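Local coordinates for glycosyl hydrolases family 2, sugar binding domain protein (Bacteroides uniformis str. 3978 T3 ii, PDB 6D1P) that is a beta-glucuronidase of glycoside hydrolase family 2 from a human gut bacterium, probably hydrolysing O-glycosidic bonds to release glucuronic acid, at residues E550-K562 / P606-S618. Residues are numbered along the deposited sequence; the frame is centred on the assembly and turned at random.
Sequences ESYIIRLFDWHLK and PKESYYVFQSYWS
Leu-561 and Val-612 interlock as knobs into holes between two nearly parallel helices of the TIM-barrel domain, segment 550-562 of helix 550-564 and helix 609-617, the axes of these segments approaching to 9.4 Å. Leu-561 sits among Val-612, Phe-613, Tyr-616 and Trp-617. Its CB lies over the centre of the Tyr-616 ring, a CH-pi contact 3.7 Å from the centroid, while CD1 reaches Phe-613 and CD2 bears on the indole of Trp-617. With CG anti to the carbonyl carbon (chi1 -71°), the two methyls of Leu-561 are carried out among these rings. Val-612 answers from the other helix: CG2 meets Ile-554 CG2, and CG1 fits against Phe-557 CB. Phe-613 CE2 stands above one face of the Phe-557 ring, offset toward the rim and 3.4 Å from Phe-557 CD1; the planes are inclined at 55°. Ser-609 CB touches the edge of the same ring. Polar bonds close the N-terminal end and flank the other half of this apolar seam. Glu-550 OE1 accepts from Glu-608 N at 3.0 Å, and a water joins it to Ser-609 OG; Glu-550 OE2 is taken by Gly-520 N. Asp-558 OD1 is bonded to Ala-673 N, joining the helix to the loop between strands 659-665 and 677-680. Asp-558 OD2 accepts a hydrogen bond from Tyr-616 OH, 2.6 Å away and nearly in line with its C-O bond, the carboxylate turned 66° from the ring plane.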
ATOM      1  N   GLU A 550     -14.435  31.935  -1.767  1.00 26.50           N
ATOM      2  CA  GLU A 550     -13.459  32.964  -2.100  1.00 27.57           C
ATOM      3  C   GLU A 550     -13.965  34.341  -1.715  1.00 23.85           C
ATOM      4  O   GLU A 550     -13.165  35.219  -1.375  1.00 25.76           O
ATOM      5  CB  GLU A 550     -13.115  32.918  -3.589  1.00 24.11           C
ATOM      6  CG  GLU A 550     -12.390  31.617  -3.996  1.00 23.15           C
ATOM      7  CD  GLU A 550     -11.646  31.727  -5.328  1.00 25.76           C
ATOM      8  OE1 GLU A 550     -10.706  32.559  -5.457  1.00 22.20           O
ATOM      9  OE2 GLU A 550     -12.016  30.961  -6.254  1.00 27.69           O
ATOM     10  N   SER A 551     -15.286  34.535  -1.745  1.00 25.31           N
ATOM     11  CA  SER A 551     -15.865  35.834  -1.427  1.00 24.36           C
ATOM     12  C   SER A 551     -15.487  36.268  -0.026  1.00 29.95           C
ATOM     13  O   SER A 551     -15.137  37.438   0.205  1.00 27.33           O
ATOM     14  CB  SER A 551     -17.380  35.773  -1.568  1.00 23.57           C
ATOM     15  OG  SER A 551     -17.729  35.421  -2.892  1.00 28.08           O
ATOM     16  N   TYR A 552     -15.536  35.329   0.924  1.00 26.84           N
ATOM     17  CA  TYR A 552     -15.178  35.678   2.280  1.00 24.52           C
ATOM     18  C   TYR A 552     -13.692  35.983   2.380  1.00 25.55           C
ATOM     19  O   TYR A 552     -13.295  37.037   2.899  1.00 28.25           O
ATOM     20  CB  TYR A 552     -15.575  34.574   3.254  1.00 25.57           C
ATOM     21  CG  TYR A 552     -15.081  34.907   4.629  1.00 29.23           C
ATOM     22  CD1 TYR A 552     -15.701  35.902   5.395  1.00 27.68           C
ATOM     23  CD2 TYR A 552     -13.951  34.287   5.147  1.00 28.27           C
ATOM     24  CE1 TYR A 552     -15.218  36.237   6.669  1.00 29.03           C
ATOM     25  CE2 TYR A 552     -13.465  34.619   6.412  1.00 29.39           C
ATOM     26  CZ  TYR A 552     -14.106  35.587   7.170  1.00 29.28           C
ATOM     27  OH  TYR A 552     -13.608  35.902   8.414  1.00 25.61           O
ATOM     28  N   ILE A 553     -12.848  35.095   1.856  1.00 25.13           N
ATOM     29  CA  ILE A 553     -11.427  35.256   2.134  1.00 24.03           C
ATOM     30  C   ILE A 553     -10.872  36.494   1.446  1.00 22.33           C
ATOM     31  O   ILE A 553      -9.892  37.082   1.915  1.00 22.41           O
ATOM     32  CB  ILE A 553     -10.638  33.993   1.750  1.00 25.36           C
ATOM     33  CG1 ILE A 553      -9.406  33.868   2.656  1.00 23.05           C
ATOM     34  CG2 ILE A 553     -10.218  34.022   0.285  1.00 24.48           C
ATOM     35  CD1 ILE A 553      -9.743  33.570   4.106  1.00 22.67           C
ATOM     36  N   ILE A 554     -11.475  36.909   0.333  1.00 23.42           N
ATOM     37  CA  ILE A 554     -10.998  38.093  -0.375  1.00 22.45           C
ATOM     38  C   ILE A 554     -11.159  39.332   0.501  1.00 24.41           C
ATOM     39  O   ILE A 554     -10.240  40.149   0.638  1.00 21.63           O
ATOM     40  CB  ILE A 554     -11.749  38.213  -1.716  1.00 24.00           C
ATOM     41  CG1 ILE A 554     -11.040  37.344  -2.765  1.00 25.11           C
ATOM     42  CG2 ILE A 554     -11.894  39.665  -2.158  1.00 25.93           C
ATOM     43  CD1 ILE A 554     -11.917  36.932  -3.899  1.00 25.00           C
ATOM     44  N   ARG A 555     -12.317  39.452   1.148  1.00 24.05           N
ATOM     45  CA  ARG A 555     -12.550  40.515   2.105  1.00 23.52           C
ATOM     46  C   ARG A 555     -11.592  40.425   3.284  1.00 28.17           C
ATOM     47  O   ARG A 555     -11.117  41.454   3.781  1.00 26.66           O
ATOM     48  CB  ARG A 555     -13.996  40.452   2.581  1.00 27.22           C
ATOM     49  CG  ARG A 555     -15.002  40.876   1.513  1.00 28.58           C
ATOM     50  CD  ARG A 555     -16.405  40.531   1.941  1.00 30.53           C
ATOM     51  NE  ARG A 555     -17.407  41.196   1.123  1.00 39.81           N
ATOM     52  CZ  ARG A 555     -17.694  40.861  -0.134  1.00 42.74           C
ATOM     53  NH1 ARG A 555     -17.043  39.866  -0.735  1.00 38.21           N
ATOM     54  NH2 ARG A 555     -18.634  41.521  -0.795  1.00 40.26           N
ATOM     55  N   LEU A 556     -11.300  39.204   3.753  1.00 27.08           N
ATOM     56  CA  LEU A 556     -10.404  39.055   4.898  1.00 23.98           C
ATOM     57  C   LEU A 556      -8.996  39.489   4.539  1.00 25.30           C
ATOM     58  O   LEU A 556      -8.342  40.190   5.323  1.00 27.36           O
ATOM     59  CB  LEU A 556     -10.403  37.609   5.414  1.00 24.00           C
ATOM     60  CG  LEU A 556      -9.559  37.239   6.658  1.00 23.54           C
ATOM     61  CD1 LEU A 556     -10.115  35.974   7.323  1.00 25.56           C
ATOM     62  CD2 LEU A 556      -8.069  37.028   6.342  1.00 19.31           C
ATOM     63  N   PHE A 557      -8.509  39.076   3.362  1.00 22.50           N
ATOM     64  CA  PHE A 557      -7.191  39.517   2.921  1.00 24.63           C
ATOM     65  C   PHE A 557      -7.172  41.029   2.720  1.00 27.06           C
ATOM     66  O   PHE A 557      -6.231  41.717   3.134  1.00 25.23           O
ATOM     67  CB  PHE A 557      -6.801  38.823   1.613  1.00 28.43           C
ATOM     68  CG  PHE A 557      -6.528  37.344   1.736  1.00 25.66           C
ATOM     69  CD1 PHE A 557      -5.764  36.839   2.773  1.00 27.24           C
ATOM     70  CD2 PHE A 557      -7.016  36.463   0.769  1.00 26.34           C
ATOM     71  CE1 PHE A 557      -5.496  35.468   2.867  1.00 24.26           C
ATOM     72  CE2 PHE A 557      -6.764  35.105   0.838  1.00 25.81           C
ATOM     73  CZ  PHE A 557      -6.004  34.594   1.891  1.00 26.61           C
ATOM     74  N   ASP A 558      -8.210  41.553   2.062  1.00 29.91           N
ATOM     75  CA  ASP A 558      -8.339  42.983   1.797  1.00 27.40           C
ATOM     76  C   ASP A 558      -8.210  43.782   3.090  1.00 27.80           C
ATOM     77  O   ASP A 558      -7.324  44.631   3.232  1.00 25.30           O
ATOM     78  CB  ASP A 558      -9.696  43.228   1.117  1.00 25.15           C
ATOM     79  CG  ASP A 558      -9.834  44.623   0.526  1.00 30.49           C
ATOM     80  OD1 ASP A 558     -10.826  44.839  -0.190  1.00 32.02           O
ATOM     81  OD2 ASP A 558      -8.976  45.496   0.758  1.00 28.18           O
ATOM     82  N   TRP A 559      -9.058  43.465   4.074  1.00 29.93           N
ATOM     83  CA  TRP A 559      -9.005  44.133   5.371  1.00 29.58           C
ATOM     84  C   TRP A 559      -7.597  44.110   5.970  1.00 33.49           C
ATOM     85  O   TRP A 559      -7.017  45.165   6.262  1.00 33.85           O
ATOM     86  CB  TRP A 559      -9.995  43.492   6.338  1.00 25.24           C
ATOM     87  CG  TRP A 559     -10.109  44.324   7.546  1.00 33.97           C
ATOM     88  CD1 TRP A 559      -9.282  44.306   8.644  1.00 34.50           C
ATOM     89  CD2 TRP A 559     -11.052  45.383   7.770  1.00 36.76           C
ATOM     90  NE1 TRP A 559      -9.679  45.263   9.548  1.00 33.89           N
ATOM     91  CE2 TRP A 559     -10.760  45.941   9.040  1.00 37.02           C
ATOM     92  CE3 TRP A 559     -12.129  45.904   7.028  1.00 33.26           C
ATOM     93  CZ2 TRP A 559     -11.512  46.997   9.591  1.00 35.65           C
ATOM     94  CZ3 TRP A 559     -12.877  46.956   7.581  1.00 35.11           C
ATOM     95  CH2 TRP A 559     -12.558  47.492   8.844  1.00 29.58           C
ATOM     96  N   HIS A 560      -7.037  42.911   6.176  1.00 30.43           N
ATOM     97  CA  HIS A 560      -5.700  42.815   6.759  1.00 28.87           C
ATOM     98  C   HIS A 560      -4.721  43.725   6.037  1.00 28.32           C
ATOM     99  O   HIS A 560      -3.953  44.458   6.674  1.00 27.93           O
ATOM    100  CB  HIS A 560      -5.184  41.373   6.710  1.00 25.48           C
ATOM    101  CG  HIS A 560      -5.687  40.495   7.812  1.00 22.92           C
ATOM    102  ND1 HIS A 560      -6.955  39.956   7.820  1.00 23.18           N
ATOM    103  CD2 HIS A 560      -5.078  40.036   8.931  1.00 21.66           C
ATOM    104  CE1 HIS A 560      -7.111  39.212   8.901  1.00 22.93           C
ATOM    105  NE2 HIS A 560      -5.987  39.247   9.595  1.00 24.12           N
ATOM    106  N   LEU A 561      -4.737  43.688   4.698  1.00 27.24           N
ATOM    107  CA  LEU A 561      -3.749  44.438   3.924  1.00 29.95           C
ATOM    108  C   LEU A 561      -3.938  45.944   4.083  1.00 29.91           C
ATOM    109  O   LEU A 561      -2.957  46.700   4.153  1.00 26.26           O
ATOM    110  CB  LEU A 561      -3.823  44.040   2.451  1.00 28.00           C
ATOM    111  CG  LEU A 561      -3.301  42.630   2.133  1.00 26.47           C
ATOM    112  CD1 LEU A 561      -3.605  42.245   0.700  1.00 27.42           C
ATOM    113  CD2 LEU A 561      -1.810  42.549   2.391  1.00 27.78           C
ATOM    114  N   LYS A 562      -5.182  46.407   4.129  1.00 26.56           N
ATOM    115  CA  LYS A 562      -5.364  47.840   4.278  1.00 33.35           C
ATOM    116  C   LYS A 562      -5.061  48.278   5.703  1.00 34.40           C
ATOM    117  O   LYS A 562      -4.614  49.411   5.909  1.00 33.32           O
ATOM    118  CB  LYS A 562      -6.762  48.269   3.833  1.00 29.87           C
ATOM    119  CG  LYS A 562      -7.909  47.824   4.687  1.00 34.99           C
ATOM    120  CD  LYS A 562      -8.423  48.944   5.581  1.00 32.88           C
ATOM    121  CE  LYS A 562      -9.747  48.535   6.219  1.00 37.74           C
ATOM    122  NZ  LYS A 562     -10.260  49.561   7.178  1.00 46.07           N
ATOM    123  N   PRO A 606      -3.992  30.289 -10.223  1.00 27.00           N
ATOM    124  CA  PRO A 606      -4.333  31.340  -9.251  1.00 25.88           C
ATOM    125  C   PRO A 606      -5.809  31.370  -8.885  1.00 23.75           C
ATOM    126  O   PRO A 606      -6.685  31.279  -9.746  1.00 26.29           O
ATOM    127  CB  PRO A 606      -3.920  32.633  -9.968  1.00 28.23           C
ATOM    128  CG  PRO A 606      -2.866  32.193 -10.961  1.00 27.75           C
ATOM    129  CD  PRO A 606      -3.228  30.802 -11.374  1.00 21.79           C
ATOM    130  N   LYS A 607      -6.075  31.488  -7.583  1.00 23.51           N
ATOM    131  CA  LYS A 607      -7.380  31.923  -7.114  1.00 24.91           C
ATOM    132  C   LYS A 607      -7.495  33.436  -7.288  1.00 23.97           C
ATOM    133  O   LYS A 607      -6.513  34.130  -7.545  1.00 23.60           O
ATOM    134  CB  LYS A 607      -7.588  31.563  -5.636  1.00 26.48           C
ATOM    135  CG  LYS A 607      -7.296  30.110  -5.258  1.00 21.30           C
ATOM    136  CD  LYS A 607      -7.626  29.862  -3.793  1.00 21.79           C
ATOM    137  CE  LYS A 607      -7.178  28.469  -3.341  1.00 24.19           C
ATOM    138  NZ  LYS A 607      -7.264  28.223  -1.854  1.00 22.22           N
ATOM    139  N   GLU A 608      -8.705  33.955  -7.119  1.00 24.38           N
ATOM    140  CA  GLU A 608      -8.878  35.396  -7.264  1.00 28.46           C
ATOM    141  C   GLU A 608      -8.326  36.175  -6.076  1.00 26.76           C
ATOM    142  O   GLU A 608      -8.114  37.391  -6.190  1.00 25.58           O
ATOM    143  CB  GLU A 608     -10.354  35.709  -7.513  1.00 26.82           C
ATOM    144  CG  GLU A 608     -10.915  34.846  -8.661  1.00 24.37           C
ATOM    145  CD  GLU A 608     -11.988  35.535  -9.487  1.00 29.23           C
ATOM    146  OE1 GLU A 608     -11.825  36.740  -9.853  1.00 33.75           O
ATOM    147  OE2 GLU A 608     -13.005  34.869  -9.759  1.00 25.12           O
ATOM    148  N   SER A 609      -8.034  35.505  -4.967  1.00 22.06           N
ATOM    149  CA  SER A 609      -7.349  36.168  -3.870  1.00 20.97           C
ATOM    150  C   SER A 609      -5.903  36.492  -4.204  1.00 24.07           C
ATOM    151  O   SER A 609      -5.328  37.381  -3.572  1.00 21.46           O
ATOM    152  CB  SER A 609      -7.391  35.293  -2.633  1.00 27.65           C
ATOM    153  OG  SER A 609      -6.983  33.974  -2.971  1.00 23.59           O
ATOM    154  N   TYR A 610      -5.288  35.773  -5.154  1.00 23.90           N
ATOM    155  CA  TYR A 610      -3.925  36.108  -5.563  1.00 21.41           C
ATOM    156  C   TYR A 610      -3.828  37.564  -6.038  1.00 24.41           C
ATOM    157  O   TYR A 610      -2.791  38.207  -5.850  1.00 24.28           O
ATOM    158  CB  TYR A 610      -3.459  35.142  -6.660  1.00 21.69           C
ATOM    159  CG  TYR A 610      -2.098  35.464  -7.284  1.00 22.66           C
ATOM    160  CD1 TYR A 610      -1.995  36.316  -8.394  1.00 21.98           C
ATOM    161  CD2 TYR A 610      -0.922  34.897  -6.786  1.00 21.34           C
ATOM    162  CE1 TYR A 610      -0.746  36.603  -8.980  1.00 22.40           C
ATOM    163  CE2 TYR A 610       0.328  35.187  -7.358  1.00 23.77           C
ATOM    164  CZ  TYR A 610       0.405  36.047  -8.457  1.00 24.60           C
ATOM    165  OH  TYR A 610       1.634  36.327  -9.028  1.00 21.83           O
ATOM    166  N   TYR A 611      -4.904  38.096  -6.637  1.00 24.04           N
ATOM    167  CA  TYR A 611      -4.916  39.457  -7.175  1.00 23.41           C
ATOM    168  C   TYR A 611      -5.199  40.489  -6.098  1.00 27.64           C
ATOM    169  O   TYR A 611      -4.777  41.646  -6.228  1.00 26.67           O
ATOM    170  CB  TYR A 611      -5.952  39.557  -8.301  1.00 23.06           C
ATOM    171  CG  TYR A 611      -5.667  38.512  -9.360  1.00 24.62           C
ATOM    172  CD1 TYR A 611      -4.614  38.692 -10.248  1.00 26.21           C
ATOM    173  CD2 TYR A 611      -6.389  37.318  -9.427  1.00 24.96           C
ATOM    174  CE1 TYR A 611      -4.302  37.748 -11.187  1.00 26.48           C
ATOM    175  CE2 TYR A 611      -6.073  36.346 -10.388  1.00 22.63           C
ATOM    176  CZ  TYR A 611      -5.021  36.578 -11.255  1.00 22.75           C
ATOM    177  OH  TYR A 611      -4.646  35.687 -12.213  1.00 26.13           O
ATOM    178  N   VAL A 612      -5.912  40.102  -5.038  1.00 25.81           N
ATOM    179  CA  VAL A 612      -6.046  40.997  -3.899  1.00 26.74           C
ATOM    180  C   VAL A 612      -4.671  41.353  -3.362  1.00 26.36           C
ATOM    181  O   VAL A 612      -4.339  42.535  -3.209  1.00 25.38           O
ATOM    182  CB  VAL A 612      -6.932  40.368  -2.818  1.00 25.93           C
ATOM    183  CG1 VAL A 612      -6.965  41.263  -1.611  1.00 21.82           C
ATOM    184  CG2 VAL A 612      -8.330  40.131  -3.376  1.00 22.26           C
ATOM    185  N   PHE A 613      -3.831  40.339  -3.124  1.00 25.19           N
ATOM    186  CA  PHE A 613      -2.461  40.608  -2.680  1.00 27.87           C
ATOM    187  C   PHE A 613      -1.689  41.389  -3.729  1.00 27.99           C
ATOM    188  O   PHE A 613      -0.948  42.325  -3.397  1.00 33.00           O
ATOM    189  CB  PHE A 613      -1.715  39.307  -2.348  1.00 26.79           C
ATOM    190  CG  PHE A 613      -2.040  38.749  -0.978  1.00 26.72           C
ATOM    191  CD1 PHE A 613      -1.448  39.278   0.161  1.00 25.57           C
ATOM    192  CD2 PHE A 613      -2.955  37.720  -0.830  1.00 27.93           C
ATOM    193  CE1 PHE A 613      -1.758  38.805   1.408  1.00 24.81           C
ATOM    194  CE2 PHE A 613      -3.265  37.218   0.435  1.00 29.61           C
ATOM    195  CZ  PHE A 613      -2.667  37.765   1.554  1.00 28.93           C
ATOM    196  N   GLN A 614      -1.829  41.008  -5.001  1.00 27.43           N
ATOM    197  CA  GLN A 614      -1.030  41.644  -6.038  1.00 24.82           C
ATOM    198  C   GLN A 614      -1.378  43.121  -6.144  1.00 26.18           C
ATOM    199  O   GLN A 614      -0.486  43.972  -6.253  1.00 21.11           O
ATOM    200  CB  GLN A 614      -1.236  40.944  -7.378  1.00 27.08           C
ATOM    201  CG  GLN A 614      -0.244  41.350  -8.474  1.00 28.20           C
ATOM    202  CD  GLN A 614      -0.411  40.511  -9.743  1.00 30.56           C
ATOM    203  OE1 GLN A 614      -1.512  40.412 -10.298  1.00 28.21           O
ATOM    204  NE2 GLN A 614       0.683  39.888 -10.192  1.00 26.97           N
ATOM    205  N   SER A 615      -2.668  43.445  -6.048  1.00 24.12           N
ATOM    206  CA  SER A 615      -3.097  44.825  -6.168  1.00 27.01           C
ATOM    207  C   SER A 615      -2.544  45.694  -5.044  1.00 31.74           C
ATOM    208  O   SER A 615      -2.410  46.906  -5.231  1.00 28.24           O
ATOM    209  CB  SER A 615      -4.619  44.897  -6.182  1.00 24.28           C
ATOM    210  OG  SER A 615      -5.144  44.552  -4.925  1.00 25.55           O
ATOM    211  N   TYR A 616      -2.208  45.101  -3.894  1.00 28.36           N
ATOM    212  CA  TYR A 616      -1.661  45.848  -2.764  1.00 30.39           C
ATOM    213  C   TYR A 616      -0.143  45.864  -2.746  1.00 27.09           C
ATOM    214  O   TYR A 616       0.457  46.817  -2.243  1.00 30.09           O
ATOM    215  CB  TYR A 616      -2.148  45.245  -1.445  1.00 28.83           C
ATOM    216  CG  TYR A 616      -3.453  45.776  -0.890  1.00 26.84           C
ATOM    217  CD1 TYR A 616      -3.469  46.882  -0.049  1.00 26.40           C
ATOM    218  CD2 TYR A 616      -4.661  45.145  -1.163  1.00 22.54           C
ATOM    219  CE1 TYR A 616      -4.656  47.366   0.485  1.00 27.61           C
ATOM    220  CE2 TYR A 616      -5.858  45.621  -0.630  1.00 21.51           C
ATOM    221  CZ  TYR A 616      -5.843  46.736   0.199  1.00 26.99           C
ATOM    222  OH  TYR A 616      -7.011  47.227   0.754  1.00 28.63           O
ATOM    223  N   TRP A 617       0.499  44.841  -3.291  1.00 28.74           N
ATOM    224  CA  TRP A 617       1.924  44.648  -3.070  1.00 30.42           C
ATOM    225  C   TRP A 617       2.770  44.851  -4.305  1.00 24.91           C
ATOM    226  O   TRP A 617       3.941  45.224  -4.184  1.00 28.59           O
ATOM    227  CB  TRP A 617       2.194  43.230  -2.528  1.00 29.44           C
ATOM    228  CG  TRP A 617       1.800  43.027  -1.104  1.00 30.58           C
ATOM    229  CD1 TRP A 617       1.256  43.957  -0.251  1.00 28.97           C
ATOM    230  CD2 TRP A 617       1.948  41.822  -0.342  1.00 29.21           C
ATOM    231  NE1 TRP A 617       1.051  43.397   0.993  1.00 30.25           N
ATOM    232  CE2 TRP A 617       1.467  42.090   0.965  1.00 31.84           C
ATOM    233  CE3 TRP A 617       2.442  40.543  -0.633  1.00 31.53           C
ATOM    234  CZ2 TRP A 617       1.455  41.119   1.970  1.00 27.69           C
ATOM    235  CZ3 TRP A 617       2.428  39.569   0.383  1.00 27.28           C
ATOM    236  CH2 TRP A 617       1.940  39.870   1.660  1.00 25.13           C
ATOM    237  N   SER A 618       2.227  44.563  -5.479  1.00 30.39           N
ATOM    238  CA  SER A 618       3.011  44.624  -6.700  1.00 34.16           C
ATOM    239  C   SER A 618       3.174  46.069  -7.153  1.00 31.69           C
ATOM    240  O   SER A 618       2.235  46.868  -7.069  1.00 27.73           O
ATOM    241  CB  SER A 618       2.339  43.816  -7.805  1.00 28.04           C
ATOM    242  OG  SER A 618       3.164  43.788  -8.948  1.00 30.71           O
TER
HETATM  243  O   HOH W   1      -9.284  32.901  -2.952  1.00 25.67           O